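Side-chain contact in cupin domain protein (Microcystis aeruginosa DIANCHI905, PDB 5ZBF), which is a bicupin isomerase with a role in making the Choi moiety of aeruginosins, and binds iron(II) and 4-hydroxyphenylpyruvate: residues Leu99-Ser104 / Gly132-Ile137. Numbering follows the deposited sequence.
Sequences LKRITS and GSWFEI. With ENO (3-(4-hydroxy-phenyl)pyruvic acid), chain B.
Thr103 and Trp134 bring the two backbones nearest, with CA atoms 7.2 Å apart, and no hydrogen bond joins Leu99-Ser104 to Gly132-Ile137. The contact packs the two cupin domains of this bicupin together. Strand 94-101 belongs to the first and strand 135-142 to the second, and the indole of Trp134 lies between them, also touching Ile50 and Ile208. Its CG sits between the backbone N and the carbonyl carbon (chi1 61°), which sends the ring toward the first segment.

Thr103 lays its methyl over one face. Thr103 CG2 is 3.6 Å from the centroid of the Trp134 five-membered ring and 16° off the normal, a CH-pi contact. The Thr103 hydroxyl OG1 turns to Ser48 OG instead. On the opposite face lies CD2 of Phe135, near the indole's rim, so the indole lies between a methyl and the edge of the Phe135 ring.

Arg101 meets the six-membered ring obliquely with its aliphatic part; Arg101 CB and CD are each 3.9 Å from Trp134 CZ3. The chain runs extended beyond CG, and the guanidinium reaches Glu210 through NE and Thr27 through NH2. At the far end of the indole, Leu99 O lies at the ring edge, 4.1 Å from Trp134 CH2. Replacing Trp134 by alanine is likely to open a gap between the domains and leave the Thr103 methyl and the Arg101 chain without their ring.

Lys100 leaves the backbone away from the Trp134 segment, and its end reaches the ligand pocket. Its chain bends at chi3 (66°), and Lys100 NZ donates a 3.0 Å hydrogen bond to carboxylate atom O1 of 4-hydroxyphenylpyruvate.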
loop_
_atom_site.group_PDB
_atom_site.type_symbol
_atom_site.label_atom_id
_atom_site.label_comp_id
_atom_site.label_asym_id
_atom_site.label_seq_id
_atom_site.Cartn_x
_atom_site.Cartn_y
_atom_site.Cartn_z
ATOM N N LEU A 99 0.128 3.581 -4.675
ATOM C CA LEU A 99 -0.586 4.762 -4.232
ATOM C C LEU A 99 -0.089 5.909 -5.073
ATOM O O LEU A 99 1.101 5.996 -5.351
ATOM C CB LEU A 99 -0.305 5.078 -2.767
ATOM C CG LEU A 99 -0.929 4.124 -1.771
ATOM C CD1 LEU A 99 0.064 3.019 -1.451
ATOM C CD2 LEU A 99 -1.360 4.862 -0.514
ATOM N N LYS A 100 -1.017 6.765 -5.489
ATOM C CA LYS A 100 -0.699 7.929 -6.303
ATOM C C LYS A 100 -1.353 9.168 -5.712
ATOM O O LYS A 100 -2.507 9.126 -5.275
ATOM C CB LYS A 100 -1.132 7.709 -7.753
ATOM C CG LYS A 100 -0.271 6.685 -8.471
ATOM C CD LYS A 100 -0.930 6.154 -9.727
ATOM C CE LYS A 100 -1.075 7.222 -10.784
ATOM N NZ LYS A 100 -1.443 6.597 -12.086
ATOM N N ARG A 101 -0.603 10.269 -5.707
ATOM C CA ARG A 101 -1.020 11.494 -5.039
ATOM C C ARG A 101 -0.183 12.638 -5.579
ATOM O O ARG A 101 1.018 12.464 -5.793
ATOM C CB ARG A 101 -0.772 11.359 -3.538
ATOM C CG ARG A 101 -1.216 12.548 -2.723
ATOM C CD ARG A 101 -0.692 12.465 -1.308
ATOM N NE ARG A 101 -1.076 13.654 -0.566
ATOM C CZ ARG A 101 -2.288 13.878 -0.059
ATOM N NH1 ARG A 101 -2.515 15.002 0.601
ATOM N NH2 ARG A 101 -3.270 12.989 -0.199
ATOM N N ILE A 102 -0.810 13.790 -5.819
ATOM C CA ILE A 102 -0.062 15.015 -6.106
ATOM C C ILE A 102 0.546 15.467 -4.785
ATOM O O ILE A 102 -0.182 15.823 -3.858
ATOM C CB ILE A 102 -0.952 16.144 -6.669
ATOM C CG1 ILE A 102 -1.609 15.720 -7.989
ATOM C CG2 ILE A 102 -0.132 17.422 -6.854
ATOM C CD1 ILE A 102 -0.658 15.613 -9.160
ATOM N N THR A 103 1.875 15.422 -4.699
ATOM C CA THR A 103 2.573 15.724 -3.460
ATOM C C THR A 103 3.175 17.110 -3.438
ATOM O O THR A 103 3.486 17.700 -4.470
ATOM C CB THR A 103 3.716 14.727 -3.179
ATOM O OG1 THR A 103 4.641 14.715 -4.276
ATOM C CG2 THR A 103 3.163 13.351 -2.946
ATOM N N SER A 104 3.354 17.618 -2.226
ATOM C CA SER A 104 4.015 18.889 -1.994
ATOM C C SER A 104 5.439 18.746 -1.425
ATOM O O SER A 104 6.219 19.704 -1.476
ATOM C CB SER A 104 3.165 19.716 -1.025
ATOM O OG SER A 104 2.781 18.937 0.104
ATOM N N GLY A 132 9.415 7.369 3.810
ATOM C CA GLY A 132 9.856 8.067 2.619
ATOM C C GLY A 132 9.539 9.535 2.742
ATOM O O GLY A 132 9.209 10.028 3.826
ATOM N N SER A 133 9.623 10.234 1.613
ATOM C CA SER A 133 9.492 11.686 1.598
ATOM C C SER A 133 8.081 12.177 1.942
ATOM O O SER A 133 7.949 13.223 2.586
ATOM C CB SER A 133 9.931 12.242 0.241
ATOM O OG SER A 133 9.107 11.772 -0.807
ATOM N N TRP A 134 7.050 11.426 1.523
ATOM C CA TRP A 134 5.639 11.789 1.756
ATOM C C TRP A 134 4.771 10.678 2.398
ATOM O O TRP A 134 3.547 10.808 2.479
ATOM C CB TRP A 134 4.992 12.269 0.439
ATOM C CG TRP A 134 4.955 11.276 -0.708
ATOM C CD1 TRP A 134 5.950 11.027 -1.608
ATOM C CD2 TRP A 134 3.848 10.457 -1.104
ATOM N NE1 TRP A 134 5.542 10.093 -2.527
ATOM C CE2 TRP A 134 4.253 9.728 -2.241
ATOM C CE3 TRP A 134 2.554 10.274 -0.610
ATOM C CZ2 TRP A 134 3.413 8.820 -2.880
ATOM C CZ3 TRP A 134 1.715 9.374 -1.252
ATOM C CH2 TRP A 134 2.149 8.660 -2.373
ATOM N N PHE A 135 5.404 9.619 2.900
ATOM C CA PHE A 135 4.679 8.424 3.310
ATOM C C PHE A 135 5.486 7.586 4.302
ATOM O O PHE A 135 6.704 7.653 4.341
ATOM C CB PHE A 135 4.377 7.550 2.075
ATOM C CG PHE A 135 5.614 7.100 1.369
ATOM C CD1 PHE A 135 6.213 5.886 1.678
ATOM C CD2 PHE A 135 6.235 7.934 0.443
ATOM C CE1 PHE A 135 7.388 5.500 1.054
ATOM C CE2 PHE A 135 7.410 7.550 -0.181
ATOM C CZ PHE A 135 7.984 6.326 0.119
ATOM N N GLU A 136 4.785 6.758 5.064
ATOM C CA GLU A 136 5.416 5.680 5.810
ATOM C C GLU A 136 4.627 4.410 5.552
ATOM O O GLU A 136 3.402 4.430 5.600
ATOM C CB GLU A 136 5.438 5.986 7.309
ATOM C CG GLU A 136 6.085 4.890 8.135
ATOM C CD GLU A 136 6.251 5.249 9.601
ATOM O OE1 GLU A 136 5.598 6.200 10.081
ATOM O OE2 GLU A 136 7.032 4.559 10.284
ATOM N N ILE A 137 5.329 3.312 5.291
ATOM C CA ILE A 137 4.681 2.012 5.120
ATOM C C ILE A 137 5.059 1.118 6.298
ATOM O O ILE A 137 6.222 1.037 6.671
ATOM C CB ILE A 137 5.043 1.374 3.764
ATOM C CG1 ILE A 137 4.468 2.247 2.631
ATOM C CG2 ILE A 137 4.503 -0.052 3.663
ATOM C CD1 ILE A 137 4.816 1.774 1.242
HETATM O O4 ENO B . 2.941 3.184 -12.769
HETATM C C9 ENO B . 1.061 0.876 -15.933
HETATM C C8 ENO B . 1.285 0.939 -17.309
HETATM C C7 ENO B . 2.513 1.382 -17.803
HETATM C C6 ENO B . 3.516 1.760 -16.913
HETATM C C5 ENO B . 3.291 1.697 -15.538
HETATM C C4 ENO B . 2.066 1.255 -15.041
HETATM O O3 ENO B . 2.738 1.449 -19.147
HETATM C C3 ENO B . 1.844 1.207 -13.541
HETATM C C2 ENO B . 1.864 2.638 -13.028
HETATM C C1 ENO B . 0.614 3.390 -12.867
HETATM O O2 ENO B . -0.496 2.798 -12.832
HETATM O O1 ENO B . 0.693 4.636 -12.771
#